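Local coordinates for protein E (Haemophilus influenzae, PDB 3ZH5), which acts as a multifunctional adhesin that binds host epithelial cells and the host proteins vitronectin, laminin and plasminogen, aiding serum resistance and immune evasion, at residues Pro39-Asp51 / Ala64-Ala76. Numbering follows the deposited sequence.
Sequences PQIVHFDAVVNLD and ARSVRQYKILNCA. With EDO (1,2-ethanediol), chain C.
Val-42, Phe-44, Ala-46 and Val-48 form antiparallel hydrogen-bonded pairs with Leu-73, Lys-71, Gln-69 and Val-67, in one unbroken run of pairs from Ile-41 with Asn-74 to Asn-49 with Ser-66; Leu-50 N to Arg-65 O and Cys-75 N to Gln-40 O continue the pattern at the two ends. Polar side chains meet on the face bearing His-43 and Asp-45. His-43 ND1 lies 2.6 Å from Tyr-70 OH in a nearly straight hydrogen bond; the two rings meet rim to rim, their planes 76° apart, while NE2 of His-43 donates to an ethanediol, probably from the crystallisation liquor. Arg-68 is bent at chi3 (-78°), bringing NH1 to the anti lone pair of Asp-45 OD2 at 2.9 Å in a salt bridge; Asp-28 is a second carboxylate partner. Apolar contacts flank these groups: Ile-72 CG1 sits over the centre of the His-43 ring, 3.7 Å from its centroid, and Val-47 CG2 covers one face of the guanidinium. On the reverse face, Lys-71 CB packs over the Phe-44 ring, 3.8 Å from its centroid, and Leu-73 CB meets the ring edge. This central pair of the antiparallel sheet lies between strands 25-34 and 79-88; helix 115-128 packs against Val-42, Phe-44 and Leu-73, tethered by the Cys-75 to Cys-124 disulfide.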
loop_
_atom_site.group_PDB
_atom_site.type_symbol
_atom_site.label_atom_id
_atom_site.label_comp_id
_atom_site.label_asym_id
_atom_site.label_seq_id
_atom_site.Cartn_x
_atom_site.Cartn_y
_atom_site.Cartn_z
ATOM N N PRO A 39 6.206 18.890 -6.685
ATOM C CA PRO A 39 5.834 18.543 -5.312
ATOM C C PRO A 39 4.475 17.951 -5.213
ATOM O O PRO A 39 4.228 17.462 -4.140
ATOM C CB PRO A 39 5.813 19.891 -4.590
ATOM C CG PRO A 39 6.838 20.696 -5.360
ATOM C CD PRO A 39 6.607 20.304 -6.776
ATOM N N GLN A 40 3.642 17.999 -6.254
ATOM C CA GLN A 40 2.296 17.412 -6.184
ATOM C C GLN A 40 2.358 15.894 -6.351
ATOM O O GLN A 40 1.371 15.184 -6.131
ATOM C CB GLN A 40 1.385 18.049 -7.252
ATOM C CG GLN A 40 0.811 19.433 -6.858
ATOM C CD GLN A 40 -0.235 19.334 -5.733
ATOM O OE1 GLN A 40 0.068 18.855 -4.640
ATOM N NE2 GLN A 40 -1.476 19.754 -6.017
ATOM N N ILE A 41 3.540 15.382 -6.710
ATOM C CA ILE A 41 3.680 13.973 -6.988
ATOM C C ILE A 41 4.280 13.285 -5.769
ATOM O O ILE A 41 5.305 13.713 -5.262
ATOM C CB ILE A 41 4.524 13.745 -8.280
ATOM C CG1 ILE A 41 3.695 14.153 -9.499
ATOM C CG2 ILE A 41 4.882 12.271 -8.438
ATOM C CD1 ILE A 41 4.385 13.906 -10.816
ATOM N N VAL A 42 3.602 12.269 -5.221
ATOM C CA VAL A 42 4.110 11.632 -4.017
ATOM C C VAL A 42 4.204 10.161 -4.189
ATOM O O VAL A 42 3.235 9.531 -4.594
ATOM C CB VAL A 42 3.187 11.920 -2.773
ATOM C CG1 VAL A 42 3.808 11.373 -1.510
ATOM C CG2 VAL A 42 2.919 13.408 -2.636
ATOM N N HIS A 43 5.341 9.602 -3.791
ATOM C CA HIS A 43 5.566 8.157 -3.818
ATOM C C HIS A 43 5.371 7.577 -2.423
ATOM O O HIS A 43 5.811 8.168 -1.410
ATOM C CB HIS A 43 6.986 7.772 -4.274
ATOM C CG HIS A 43 7.377 8.210 -5.660
ATOM N ND1 HIS A 43 8.226 7.474 -6.439
ATOM C CD2 HIS A 43 7.080 9.320 -6.375
ATOM C CE1 HIS A 43 8.409 8.082 -7.602
ATOM N NE2 HIS A 43 7.705 9.198 -7.590
ATOM N N PHE A 44 4.731 6.414 -2.340
ATOM C CA PHE A 44 4.523 5.753 -1.042
ATOM C C PHE A 44 4.276 4.274 -1.147
ATOM O O PHE A 44 3.818 3.818 -2.183
ATOM C CB PHE A 44 3.358 6.403 -0.285
ATOM C CG PHE A 44 2.002 6.167 -0.889
ATOM C CD1 PHE A 44 1.501 7.000 -1.866
ATOM C CD2 PHE A 44 1.189 5.163 -0.408
ATOM C CE1 PHE A 44 0.226 6.798 -2.384
ATOM C CE2 PHE A 44 -0.083 4.957 -0.935
ATOM C CZ PHE A 44 -0.549 5.782 -1.928
ATOM N N ASP A 45 4.553 3.513 -0.084
ATOM C CA ASP A 45 4.093 2.116 -0.007
ATOM C C ASP A 45 2.720 1.972 0.642
ATOM O O ASP A 45 2.459 2.514 1.692
ATOM C CB ASP A 45 5.060 1.232 0.763
ATOM C CG ASP A 45 6.392 1.051 0.061
ATOM O OD1 ASP A 45 6.497 1.343 -1.163
ATOM O OD2 ASP A 45 7.330 0.573 0.734
ATOM N N ALA A 46 1.839 1.218 0.004
ATOM C CA ALA A 46 0.635 0.746 0.685
ATOM C C ALA A 46 1.018 -0.613 1.255
ATOM O O ALA A 46 1.765 -1.353 0.616
ATOM C CB ALA A 46 -0.506 0.626 -0.290
ATOM N N VAL A 47 0.496 -0.967 2.442
ATOM C CA VAL A 47 0.847 -2.242 3.070
ATOM C C VAL A 47 -0.443 -2.902 3.518
ATOM O O VAL A 47 -1.203 -2.276 4.218
ATOM C CB VAL A 47 1.754 -2.050 4.280
ATOM C CG1 VAL A 47 1.885 -3.312 5.055
ATOM C CG2 VAL A 47 3.151 -1.594 3.797
ATOM N N VAL A 48 -0.681 -4.132 3.082
ATOM C CA VAL A 48 -1.912 -4.860 3.439
ATOM C C VAL A 48 -1.593 -6.064 4.275
ATOM O O VAL A 48 -0.855 -6.927 3.830
ATOM C CB VAL A 48 -2.658 -5.373 2.194
ATOM C CG1 VAL A 48 -3.929 -6.058 2.590
ATOM C CG2 VAL A 48 -2.950 -4.229 1.237
ATOM N N ASN A 49 -2.158 -6.144 5.484
ATOM C CA ASN A 49 -2.056 -7.366 6.260
ATOM C C ASN A 49 -3.179 -8.308 5.822
ATOM O O ASN A 49 -4.353 -7.927 5.813
ATOM C CB ASN A 49 -2.113 -7.064 7.755
ATOM C CG ASN A 49 -0.902 -6.338 8.235
ATOM O OD1 ASN A 49 0.162 -6.421 7.621
ATOM N ND2 ASN A 49 -1.031 -5.627 9.352
ATOM N N LEU A 50 -2.807 -9.528 5.440
ATOM C CA LEU A 50 -3.724 -10.468 4.793
ATOM C C LEU A 50 -4.579 -11.264 5.762
ATOM O O LEU A 50 -4.182 -11.509 6.898
ATOM C CB LEU A 50 -2.946 -11.464 3.927
ATOM C CG LEU A 50 -2.163 -10.881 2.758
ATOM C CD1 LEU A 50 -1.319 -11.975 2.143
ATOM C CD2 LEU A 50 -3.095 -10.266 1.744
ATOM N N ASP A 51 -5.742 -11.686 5.263
ATOM C CA ASP A 51 -6.722 -12.505 6.006
ATOM C C ASP A 51 -6.506 -13.986 5.768
ATOM O O ASP A 51 -7.040 -14.837 6.471
ATOM C CB ASP A 51 -8.128 -12.170 5.525
ATOM C CG ASP A 51 -8.807 -11.154 6.402
ATOM O OD1 ASP A 51 -8.709 -11.315 7.636
ATOM O OD2 ASP A 51 -9.420 -10.197 5.866
ATOM N N ALA A 64 2.681 -15.915 2.595
ATOM C CA ALA A 64 2.868 -14.514 2.926
ATOM C C ALA A 64 1.794 -14.087 3.903
ATOM O O ALA A 64 0.675 -14.585 3.827
ATOM C CB ALA A 64 2.783 -13.668 1.684
ATOM N N ARG A 65 2.146 -13.147 4.780
ATOM C CA ARG A 65 1.204 -12.517 5.710
ATOM C C ARG A 65 0.884 -11.064 5.373
ATOM O O ARG A 65 -0.118 -10.523 5.835
ATOM C CB ARG A 65 1.736 -12.596 7.144
ATOM C CG ARG A 65 1.806 -14.017 7.658
ATOM C CD ARG A 65 2.254 -14.100 9.100
ATOM N NE ARG A 65 2.528 -15.486 9.450
ATOM C CZ ARG A 65 2.264 -16.033 10.630
ATOM N NH1 ARG A 65 1.724 -15.316 11.607
ATOM N NH2 ARG A 65 2.549 -17.312 10.837
ATOM N N SER A 66 1.723 -10.407 4.584
ATOM C CA SER A 66 1.384 -9.055 4.146
ATOM C C SER A 66 1.907 -8.790 2.739
ATOM O O SER A 66 2.689 -9.561 2.197
ATOM C CB SER A 66 1.926 -8.006 5.141
ATOM O OG SER A 66 3.369 -7.967 5.144
ATOM N N VAL A 67 1.424 -7.710 2.143
ATOM C CA VAL A 67 1.857 -7.284 0.831
ATOM C C VAL A 67 2.265 -5.838 0.933
ATOM O O VAL A 67 1.609 -5.051 1.581
ATOM C CB VAL A 67 0.700 -7.374 -0.163
ATOM C CG1 VAL A 67 1.208 -7.206 -1.576
ATOM C CG2 VAL A 67 0.017 -8.710 -0.007
ATOM N N ARG A 68 3.354 -5.474 0.280
ATOM C CA ARG A 68 3.750 -4.090 0.201
ATOM C C ARG A 68 3.674 -3.673 -1.265
ATOM O O ARG A 68 4.247 -4.328 -2.135
ATOM C CB ARG A 68 5.180 -3.987 0.744
ATOM C CG ARG A 68 5.785 -2.604 0.819
ATOM C CD ARG A 68 7.113 -2.654 1.575
ATOM N NE ARG A 68 7.022 -2.743 3.041
ATOM C CZ ARG A 68 6.834 -1.698 3.842
ATOM N NH1 ARG A 68 6.676 -0.484 3.329
ATOM N NH2 ARG A 68 6.802 -1.856 5.146
ATOM N N GLN A 69 2.984 -2.578 -1.553
ATOM C CA GLN A 69 2.835 -2.127 -2.927
ATOM C C GLN A 69 3.294 -0.706 -3.080
ATOM O O GLN A 69 2.823 0.184 -2.383
ATOM C CB GLN A 69 1.398 -2.214 -3.369
ATOM C CG GLN A 69 0.949 -3.642 -3.505
ATOM C CD GLN A 69 -0.448 -3.757 -4.026
ATOM O OE1 GLN A 69 -1.379 -3.136 -3.517
ATOM N NE2 GLN A 69 -0.606 -4.569 -5.043
ATOM N N TYR A 70 4.205 -0.513 -4.016
ATOM C CA TYR A 70 4.730 0.804 -4.328
ATOM C C TYR A 70 3.756 1.569 -5.177
ATOM O O TYR A 70 3.404 1.136 -6.305
ATOM C CB TYR A 70 6.013 0.618 -5.100
ATOM C CG TYR A 70 6.887 1.861 -5.249
ATOM C CD1 TYR A 70 6.404 3.014 -5.849
ATOM C CD2 TYR A 70 8.185 1.861 -4.788
ATOM C CE1 TYR A 70 7.219 4.158 -5.967
ATOM C CE2 TYR A 70 8.993 2.982 -4.896
ATOM C CZ TYR A 70 8.507 4.127 -5.500
ATOM O OH TYR A 70 9.355 5.257 -5.585
ATOM N N LYS A 71 3.313 2.701 -4.664
ATOM C CA LYS A 71 2.388 3.588 -5.377
ATOM C C LYS A 71 3.022 4.939 -5.710
ATOM O O LYS A 71 3.868 5.414 -4.955
ATOM C CB LYS A 71 1.159 3.868 -4.495
ATOM C CG LYS A 71 0.475 2.611 -4.002
ATOM C CD LYS A 71 -0.218 1.842 -5.142
ATOM C CE LYS A 71 -1.230 0.869 -4.536
ATOM N NZ LYS A 71 -1.783 -0.073 -5.513
ATOM N N ILE A 72 2.514 5.588 -6.765
ATOM C CA ILE A 72 2.831 6.949 -7.055
ATOM C C ILE A 72 1.520 7.658 -7.266
ATOM O O ILE A 72 0.682 7.258 -8.122
ATOM C CB ILE A 72 3.704 7.110 -8.337
ATOM C CG1 ILE A 72 5.044 6.383 -8.181
ATOM C CG2 ILE A 72 3.868 8.584 -8.660
ATOM C CD1 ILE A 72 5.859 6.248 -9.445
ATOM N N LEU A 73 1.343 8.703 -6.459
ATOM C CA LEU A 73 0.167 9.551 -6.510
ATOM C C LEU A 73 0.451 10.935 -7.063
ATOM O O LEU A 73 1.350 11.632 -6.595
ATOM C CB LEU A 73 -0.461 9.646 -5.093
ATOM C CG LEU A 73 -1.582 10.659 -4.895
ATOM C CD1 LEU A 73 -2.818 10.125 -5.604
ATOM C CD2 LEU A 73 -1.851 10.861 -3.373
ATOM N N ASN A 74 -0.369 11.369 -8.014
ATOM C CA ASN A 74 -0.417 12.759 -8.411
ATOM C C ASN A 74 -1.601 13.511 -7.755
ATOM O O ASN A 74 -2.753 13.278 -8.096
ATOM C CB ASN A 74 -0.497 12.856 -9.925
ATOM C CG ASN A 74 -0.331 14.269 -10.419
ATOM O OD1 ASN A 74 -0.213 15.207 -9.626
ATOM N ND2 ASN A 74 -0.266 14.429 -11.724
ATOM N N CYS A 75 -1.304 14.411 -6.827
ATOM C CA CYS A 75 -2.327 15.107 -6.041
ATOM C C CYS A 75 -3.121 16.101 -6.868
ATOM O O CYS A 75 -4.189 16.538 -6.445
ATOM C CB CYS A 75 -1.713 15.827 -4.818
ATOM S SG CYS A 75 -1.118 14.678 -3.604
ATOM N N ALA A 76 -2.618 16.473 -8.037
ATOM C CA ALA A 76 -3.313 17.465 -8.868
ATOM C C ALA A 76 -4.511 16.846 -9.645
ATOM O O ALA A 76 -5.484 17.529 -9.957
ATOM C CB ALA A 76 -2.339 18.110 -9.836
HETATM C C1 EDO C . 6.905 10.251 -11.490
HETATM O O1 EDO C . 6.095 10.715 -12.586
HETATM C C2 EDO C . 7.611 11.425 -10.809
HETATM O O2 EDO C . 7.902 11.147 -9.419
#